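Local coordinates for 2-oxoglutarate (2OG) and Fe(II)-dependent oxygenase superfamily protein (PDB 6KWA), which probably catalyses the irreversible, 2-oxoglutarate-dependent oxidation of the auxin indole-3-acetic acid to the inactive 2-oxoindole-3-acetic acid, at residues A[96-101]-A[110-115]; A[34-39]-A[116-121]. All coordinates share one frame; numbering follows the deposited sequence.

Contact 1: A[96-101]-A[110-115]; sequences NTFCDQ and EIMVKY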
ATOM      1  N   ASN A  96      14.662  12.271   3.094  1.00 56.83           N
ATOM      2  CA  ASN A  96      15.165  13.397   3.887  1.00 59.80           C
ATOM      3  C   ASN A  96      14.496  14.732   3.554  1.00 55.82           C
ATOM      4  O   ASN A  96      14.260  15.561   4.431  1.00 57.46           O
ATOM      5  CB  ASN A  96      16.676  13.535   3.728  1.00 52.57           C
ATOM      6  CG  ASN A  96      17.415  12.609   4.635  1.00 55.77           C
ATOM      7  OD1 ASN A  96      17.082  12.496   5.819  1.00 59.32           O
ATOM      8  ND2 ASN A  96      18.423  11.927   4.101  1.00 60.79           N
ATOM      9  N   THR A  97      14.197  14.935   2.286  1.00 53.09           N
ATOM     10  CA  THR A  97      13.488  16.125   1.869  1.00 56.16           C
ATOM     11  C   THR A  97      12.156  16.251   2.589  1.00 58.45           C
ATOM     12  O   THR A  97      11.802  17.324   3.081  1.00 61.25           O
ATOM     13  CB  THR A  97      13.261  16.093   0.376  1.00 56.65           C
ATOM     14  OG1 THR A  97      14.539  16.111  -0.267  1.00 62.68           O
ATOM     15  CG2 THR A  97      12.390  17.282  -0.082  1.00 47.46           C
ATOM     16  N   PHE A  98      11.428  15.138   2.633  1.00 55.30           N
ATOM     17  CA  PHE A  98      10.180  15.037   3.349  1.00 50.82           C
ATOM     18  C   PHE A  98      10.394  15.366   4.837  1.00 54.66           C
ATOM     19  O   PHE A  98       9.634  16.119   5.434  1.00 52.08           O
ATOM     20  CB  PHE A  98       9.611  13.636   3.158  1.00 51.70           C
ATOM     21  CG  PHE A  98       8.331  13.384   3.886  1.00 50.64           C
ATOM     22  CD1 PHE A  98       7.116  13.758   3.326  1.00 54.64           C
ATOM     23  CD2 PHE A  98       8.329  12.740   5.114  1.00 52.47           C
ATOM     24  CE1 PHE A  98       5.922  13.518   3.998  1.00 50.73           C
ATOM     25  CE2 PHE A  98       7.135  12.498   5.786  1.00 51.95           C
ATOM     26  CZ  PHE A  98       5.936  12.884   5.223  1.00 49.42           C
ATOM     27  N   CYS A  99      11.439  14.810   5.431  1.00 56.44           N
ATOM     28  CA  CYS A  99      11.728  15.076   6.837  1.00 55.95           C
ATOM     29  C   CYS A  99      12.112  16.550   7.087  1.00 55.90           C
ATOM     30  O   CYS A  99      11.738  17.134   8.110  1.00 49.89           O
ATOM     31  CB  CYS A  99      12.813  14.132   7.333  1.00 57.23           C
ATOM     32  SG  CYS A  99      12.214  12.437   7.509  1.00 53.64           S
ATOM     33  N   ASP A 100      12.839  17.142   6.145  1.00 54.06           N
ATOM     34  CA  ASP A 100      13.127  18.572   6.199  1.00 52.98           C
ATOM     35  C   ASP A 100      11.825  19.358   6.231  1.00 58.66           C
ATOM     36  O   ASP A 100      11.630  20.170   7.139  1.00 59.01           O
ATOM     37  CB  ASP A 100      13.997  19.008   5.018  1.00 54.84           C
ATOM     38  CG  ASP A 100      15.373  18.334   5.025  1.00 57.21           C
ATOM     39  OD1 ASP A 100      15.750  17.759   6.076  1.00 56.61           O
ATOM     40  OD2 ASP A 100      16.085  18.394   3.996  1.00 64.38           O
ATOM     41  N   GLN A 101      10.935  19.086   5.263  1.00 55.45           N
ATOM     42  CA  GLN A 101       9.642  19.772   5.119  1.00 56.12           C
ATOM     43  C   GLN A 101       8.774  19.704   6.384  1.00 59.29           C
ATOM     44  O   GLN A 101       8.095  20.669   6.730  1.00 58.74           O
ATOM     45  CB  GLN A 101       8.836  19.209   3.921  1.00 54.76           C
ATOM     46  CG  GLN A 101       9.411  19.524   2.524  1.00 53.25           C
ATOM     47  CD  GLN A 101       8.682  18.816   1.373  1.00 49.17           C
ATOM     48  OE1 GLN A 101       7.906  17.886   1.579  1.00 52.67           O
ATOM     49  NE2 GLN A 101       8.947  19.250   0.156  1.00 53.95           N
ATOM     50  N   GLU A 110      15.246   9.190  11.507  1.00 55.69           N
ATOM     51  CA  GLU A 110      15.889   7.890  11.413  1.00 59.81           C
ATOM     52  C   GLU A 110      14.861   6.751  11.334  1.00 57.12           C
ATOM     53  O   GLU A 110      15.079   5.744  10.641  1.00 47.05           O
ATOM     54  CB  GLU A 110      16.807   7.685  12.610  1.00 60.52           C
ATOM     55  CG  GLU A 110      18.253   8.062  12.328  1.00 66.09           C
ATOM     56  CD  GLU A 110      19.205   7.532  13.390  1.00 82.11           C
ATOM     57  OE1 GLU A 110      18.711   7.022  14.421  1.00 79.07           O
ATOM     58  OE2 GLU A 110      20.442   7.623  13.196  1.00 90.64           O
ATOM     59  N   ILE A 111      13.743   6.929  12.032  1.00 51.32           N
ATOM     60  CA  ILE A 111      12.632   5.989  11.977  1.00 52.32           C
ATOM     61  C   ILE A 111      12.088   5.870  10.553  1.00 51.17           C
ATOM     62  O   ILE A 111      11.837   4.777  10.047  1.00 49.66           O
ATOM     63  CB  ILE A 111      11.523   6.402  12.944  1.00 53.02           C
ATOM     64  CG1 ILE A 111      12.042   6.249  14.382  1.00 49.92           C
ATOM     65  CG2 ILE A 111      10.250   5.572  12.700  1.00 46.97           C
ATOM     66  CD1 ILE A 111      11.140   6.862  15.428  1.00 50.40           C
ATOM     67  N   MET A 112      11.938   7.017   9.912  1.00 48.16           N
ATOM     68  CA  MET A 112      11.401   7.106   8.579  1.00 53.26           C
ATOM     69  C   MET A 112      12.337   6.431   7.574  1.00 52.17           C
ATOM     70  O   MET A 112      11.909   5.705   6.675  1.00 47.08           O
ATOM     71  CB  MET A 112      11.207   8.576   8.210  1.00 49.25           C
ATOM     72  CG  MET A 112      10.227   8.828   7.112  1.00 59.53           C
ATOM     73  SD  MET A 112       8.663   9.342   7.806  1.00 79.62           S
ATOM     74  CE  MET A 112       9.214  10.542   9.014  1.00 60.97           C
ATOM     75  N   VAL A 113      13.619   6.686   7.737  1.00 48.33           N
ATOM     76  CA  VAL A 113      14.630   6.170   6.829  1.00 47.70           C
ATOM     77  C   VAL A 113      14.687   4.648   6.902  1.00 49.69           C
ATOM     78  O   VAL A 113      14.785   3.969   5.874  1.00 51.37           O
ATOM     79  CB  VAL A 113      16.013   6.809   7.147  1.00 53.32           C
ATOM     80  CG1 VAL A 113      17.185   6.022   6.506  1.00 42.37           C
ATOM     81  CG2 VAL A 113      16.009   8.251   6.697  1.00 49.40           C
ATOM     82  N   LYS A 114      14.588   4.121   8.120  1.00 47.68           N
ATOM     83  CA  LYS A 114      14.656   2.688   8.339  1.00 50.64           C
ATOM     84  C   LYS A 114      13.314   1.996   7.969  1.00 49.60           C
ATOM     85  O   LYS A 114      13.309   0.844   7.522  1.00 47.76           O
ATOM     86  CB  LYS A 114      15.066   2.405   9.786  1.00 51.66           C
ATOM     87  CG  LYS A 114      16.524   2.793  10.095  1.00 53.94           C
ATOM     88  CD  LYS A 114      17.462   2.564   8.877  1.00 65.16           C
ATOM     89  CE  LYS A 114      18.788   3.373   8.970  1.00 66.42           C
ATOM     90  NZ  LYS A 114      19.855   2.947   8.008  1.00 71.24           N
ATOM     91  N   TYR A 115      12.187   2.667   8.207  1.00 46.34           N
ATOM     92  CA  TYR A 115      10.886   2.169   7.764  1.00 43.43           C
ATOM     93  C   TYR A 115      10.803   2.092   6.238  1.00 44.94           C
ATOM     94  O   TYR A 115      10.366   1.087   5.679  1.00 48.67           O
ATOM     95  CB  TYR A 115       9.764   3.060   8.267  1.00 47.84           C
ATOM     96  CG  TYR A 115       8.392   2.476   8.051  1.00 42.89           C
ATOM     97  CD1 TYR A 115       7.818   1.653   9.010  1.00 41.70           C
ATOM     98  CD2 TYR A 115       7.666   2.744   6.892  1.00 44.16           C
ATOM     99  CE1 TYR A 115       6.536   1.128   8.825  1.00 47.33           C
ATOM    100  CE2 TYR A 115       6.408   2.217   6.700  1.00 43.44           C
ATOM    101  CZ  TYR A 115       5.850   1.417   7.666  1.00 41.94           C
ATOM    102  OH  TYR A 115       4.600   0.899   7.473  1.00 48.17           O
TER
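N96 OD1 accepts a hydrogen bond from R109 NH1 and lies 4.5 Å from V113 CG2, a marginal touch that sets the polar end of N96 at the edge of an otherwise apolar contact. R109 also reaches D100 through its NH2, in a salt bridge to D100 OD1; one guanidinium group thereby grips two side chains a helical turn apart. No hydrogen bond joins 96-101 to 110-115 directly, and the packing between them rests chiefly on F98, C99 and M112, with V113 brushing N96. M112 does most of the touching. Its CG stands anti to the backbone N (chi1 -159°), and bends at the next two torsions fold the thioether back on itself. This bend gives the side chain two points of contact. SD comes to 4.0 Å from F98 CE2 and 5.2 Å from the centre of that ring, a Met-aromatic contact. The direction from ring centre to sulfur is 70° off the ring normal, so the approach is oblique, and the two side chains cross at about a right angle. CE turns instead to C99, with 3.9 Å between M112 CE and C99 SG. The same C99 SG stays 4.1 Å from both CB and CG of M112, which puts the thiol alongside the methionine chain. This is an antiparallel helix pair, helix 92-101 against the start of helix 106-133, with local axes 10.2 Å apart at 152° and only a short connection between them. M112 also touches M44 and L51 of helix 38-51 and F149 of strand 147-155, where the helices cover the main sheet of the oxygenase core. The F98 side chain lies about 11 Å from that of N152, a residue of the 2-oxoglutarate site, unoccupied by 2-oxoglutarate here.

Contact 2: A[34-39]-A[116-121]; sequences HGVSLS and AKAING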
ATOM      1  N   HIS A  34       6.628 -11.201   8.247  1.00 42.72           N
ATOM      2  CA  HIS A  34       7.049 -10.381   7.117  1.00 44.15           C
ATOM      3  C   HIS A  34       8.473  -9.860   7.167  1.00 48.39           C
ATOM      4  O   HIS A  34       8.915  -9.179   6.246  1.00 46.95           O
ATOM      5  CB  HIS A  34       6.065  -9.237   6.942  1.00 42.67           C
ATOM      6  CG  HIS A  34       5.623  -8.630   8.226  1.00 44.21           C
ATOM      7  ND1 HIS A  34       6.485  -7.945   9.057  1.00 36.18           N
ATOM      8  CD2 HIS A  34       4.407  -8.582   8.817  1.00 44.04           C
ATOM      9  CE1 HIS A  34       5.822  -7.519  10.116  1.00 40.80           C
ATOM     10  NE2 HIS A  34       4.556  -7.884   9.994  1.00 48.82           N
ATOM     11  N   GLY A  35       9.145 -10.053   8.298  1.00 46.70           N
ATOM     12  CA  GLY A  35      10.500  -9.571   8.453  1.00 46.29           C
ATOM     13  C   GLY A  35      10.695  -8.102   8.819  1.00 48.22           C
ATOM     14  O   GLY A  35      11.811  -7.651   8.960  1.00 48.46           O
ATOM     15  N   VAL A  36       9.622  -7.348   8.979  1.00 46.26           N
ATOM     16  CA  VAL A  36       9.751  -5.950   9.394  1.00 45.97           C
ATOM     17  C   VAL A  36       9.670  -5.797  10.906  1.00 46.30           C
ATOM     18  O   VAL A  36       8.758  -6.355  11.535  1.00 42.02           O
ATOM     19  CB  VAL A  36       8.660  -5.065   8.757  1.00 45.34           C
ATOM     20  CG1 VAL A  36       8.896  -3.609   9.115  1.00 40.42           C
ATOM     21  CG2 VAL A  36       8.659  -5.246   7.235  1.00 45.18           C
ATOM     22  N   SER A  37      10.631  -5.086  11.489  1.00 50.46           N
ATOM     23  CA  SER A  37      10.671  -4.892  12.947  1.00 46.21           C
ATOM     24  C   SER A  37       9.344  -4.353  13.491  1.00 48.61           C
ATOM     25  O   SER A  37       8.846  -3.326  13.033  1.00 44.38           O
ATOM     26  CB  SER A  37      11.799  -3.930  13.318  1.00 50.57           C
ATOM     27  OG  SER A  37      11.536  -3.334  14.582  1.00 51.82           O
ATOM     28  N   LEU A  38       8.804  -5.020  14.509  1.00 47.24           N
ATOM     29  CA  LEU A  38       7.531  -4.628  15.081  1.00 50.09           C
ATOM     30  C   LEU A  38       7.664  -3.277  15.786  1.00 52.03           C
ATOM     31  O   LEU A  38       6.794  -2.417  15.672  1.00 49.88           O
ATOM     32  CB  LEU A  38       7.057  -5.697  16.064  1.00 54.30           C
ATOM     33  CG  LEU A  38       6.334  -6.948  15.554  1.00 61.80           C
ATOM     34  CD1 LEU A  38       7.187  -7.684  14.562  1.00 58.59           C
ATOM     35  CD2 LEU A  38       6.089  -7.878  16.733  1.00 58.74           C
ATOM     36  N   SER A  39       8.791  -3.074  16.460  1.00 52.66           N
ATOM     37  CA  SER A  39       9.048  -1.827  17.157  1.00 51.72           C
ATOM     38  C   SER A  39       9.196  -0.680  16.166  1.00 50.77           C
ATOM     39  O   SER A  39       8.713   0.426  16.416  1.00 48.83           O
ATOM     40  CB  SER A  39      10.313  -1.957  18.029  1.00 50.66           C
ATOM     41  OG  SER A  39      10.058  -2.795  19.149  1.00 51.58           O
ATOM     42  N   ALA A 116      11.207   3.171   5.576  1.00 40.74           N
ATOM     43  CA  ALA A 116      11.208   3.233   4.126  1.00 43.24           C
ATOM     44  C   ALA A 116      11.987   2.079   3.519  1.00 48.75           C
ATOM     45  O   ALA A 116      11.530   1.430   2.575  1.00 45.31           O
ATOM     46  CB  ALA A 116      11.787   4.569   3.636  1.00 44.96           C
ATOM     47  N   LYS A 117      13.163   1.812   4.064  1.00 46.18           N
ATOM     48  CA  LYS A 117      14.024   0.826   3.446  1.00 48.11           C
ATOM     49  C   LYS A 117      13.486  -0.581   3.722  1.00 45.92           C
ATOM     50  O   LYS A 117      13.509  -1.430   2.846  1.00 43.83           O
ATOM     51  CB  LYS A 117      15.455   1.017   3.963  1.00 46.15           C
ATOM     52  CG  LYS A 117      16.341  -0.210   4.094  1.00 49.80           C
ATOM     53  CD  LYS A 117      17.780   0.311   4.364  1.00 58.94           C
ATOM     54  CE  LYS A 117      18.807  -0.775   4.604  1.00 65.06           C
ATOM     55  NZ  LYS A 117      19.187  -1.416   3.321  1.00 69.83           N
ATOM     56  N   ALA A 118      12.931  -0.798   4.913  1.00 45.11           N
ATOM     57  CA  ALA A 118      12.373  -2.090   5.273  1.00 45.50           C
ATOM     58  C   ALA A 118      11.123  -2.424   4.481  1.00 44.67           C
ATOM     59  O   ALA A 118      10.958  -3.556   4.040  1.00 42.49           O
ATOM     60  CB  ALA A 118      12.058  -2.134   6.763  1.00 43.39           C
ATOM     61  N   ILE A 119      10.228  -1.453   4.336  1.00 42.36           N
ATOM     62  CA  ILE A 119       8.960  -1.693   3.672  1.00 45.88           C
ATOM     63  C   ILE A 119       9.181  -1.854   2.197  1.00 43.73           C
ATOM     64  O   ILE A 119       8.553  -2.687   1.552  1.00 46.56           O
ATOM     65  CB  ILE A 119       7.958  -0.568   3.946  1.00 43.41           C
ATOM     66  CG1 ILE A 119       7.449  -0.745   5.357  1.00 45.48           C
ATOM     67  CG2 ILE A 119       6.779  -0.708   3.086  1.00 45.00           C
ATOM     68  CD1 ILE A 119       6.715  -2.042   5.548  1.00 42.90           C
ATOM     69  N   ASN A 120      10.095  -1.052   1.674  1.00 46.64           N
ATOM     70  CA  ASN A 120      10.470  -1.127   0.284  1.00 43.77           C
ATOM     71  C   ASN A 120      11.174  -2.446  -0.044  1.00 46.84           C
ATOM     72  O   ASN A 120      11.067  -2.980  -1.167  1.00 44.61           O
ATOM     73  CB  ASN A 120      11.360   0.054  -0.058  1.00 48.26           C
ATOM     74  CG  ASN A 120      11.637   0.152  -1.502  1.00 53.89           C
ATOM     75  OD1 ASN A 120      10.808   0.651  -2.268  1.00 59.69           O
ATOM     76  ND2 ASN A 120      12.818  -0.314  -1.910  1.00 50.04           N
ATOM     77  N   GLY A 121      11.896  -2.969   0.941  1.00 46.15           N
ATOM     78  CA  GLY A 121      12.581  -4.240   0.782  1.00 42.42           C
ATOM     79  C   GLY A 121      11.524  -5.339   0.648  1.00 42.74           C
ATOM     80  O   GLY A 121      11.651  -6.246  -0.194  1.00 42.45           O
TER
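V36 meets segment 116-121 of helix 106-133 with its two methyl groups divided between neighbouring residues. CG1, anti to the backbone N (chi1 -175°), comes to 4.2 Å from A118 CB, while CG2 lies 4.1 Å from I119 CD1. The V36 and I119 side chains cross at about a right angle, and their closest approach is this one between a single methyl of each. I119 is not aimed at the loop from its backbone; the approach is made by its terminal methyl, which the side chain carries closer. The CB of A118, by contrast, is directed toward the loop, and A118 and V36 have the nearest CA atoms across the contact, 6.2 Å apart.

The loop is held in shape from within. V36 N donates to H34 ND1 over 3.2 Å, with the nitrogen 2° out of the imidazole plane and an N-H...N angle of 156°. H34 NE2 is paired in turn with N205 O, which fits a ring with its proton on NE2. Directly after V36, S37 is the N-cap of helix 38-51, its OG bonded to L40 N.

I119 also rests on L207 of strand 207-211, and V36 on M41. The contact thus fastens the loop between strand 28-32 and helix 38-51 to the long helix 106-133 beside the main sheet of the double-stranded beta-helix fold.

Overall arrangement
Both contacts use helix 106-133, on consecutive segments, and their centres lie 15 Å apart with no touch between them beyond the chain itself. Each is buried, yet contact 2 is nearer the middle of the chain, 13 Å from its centre against 18 Å for contact 1. Contact 1 joins two sequence neighbours, helix against helix, and contact 2 brings in a loop 77 residues away. Neither has a hydrogen bond across its segments. In contact 1 sulfur and an aromatic ring dominate, with an arginine tying polar ends at the margin; contact 2 is purely aliphatic between its segments, while the V36 N to H34 ND1 bond and the S37 cap shape its loop side.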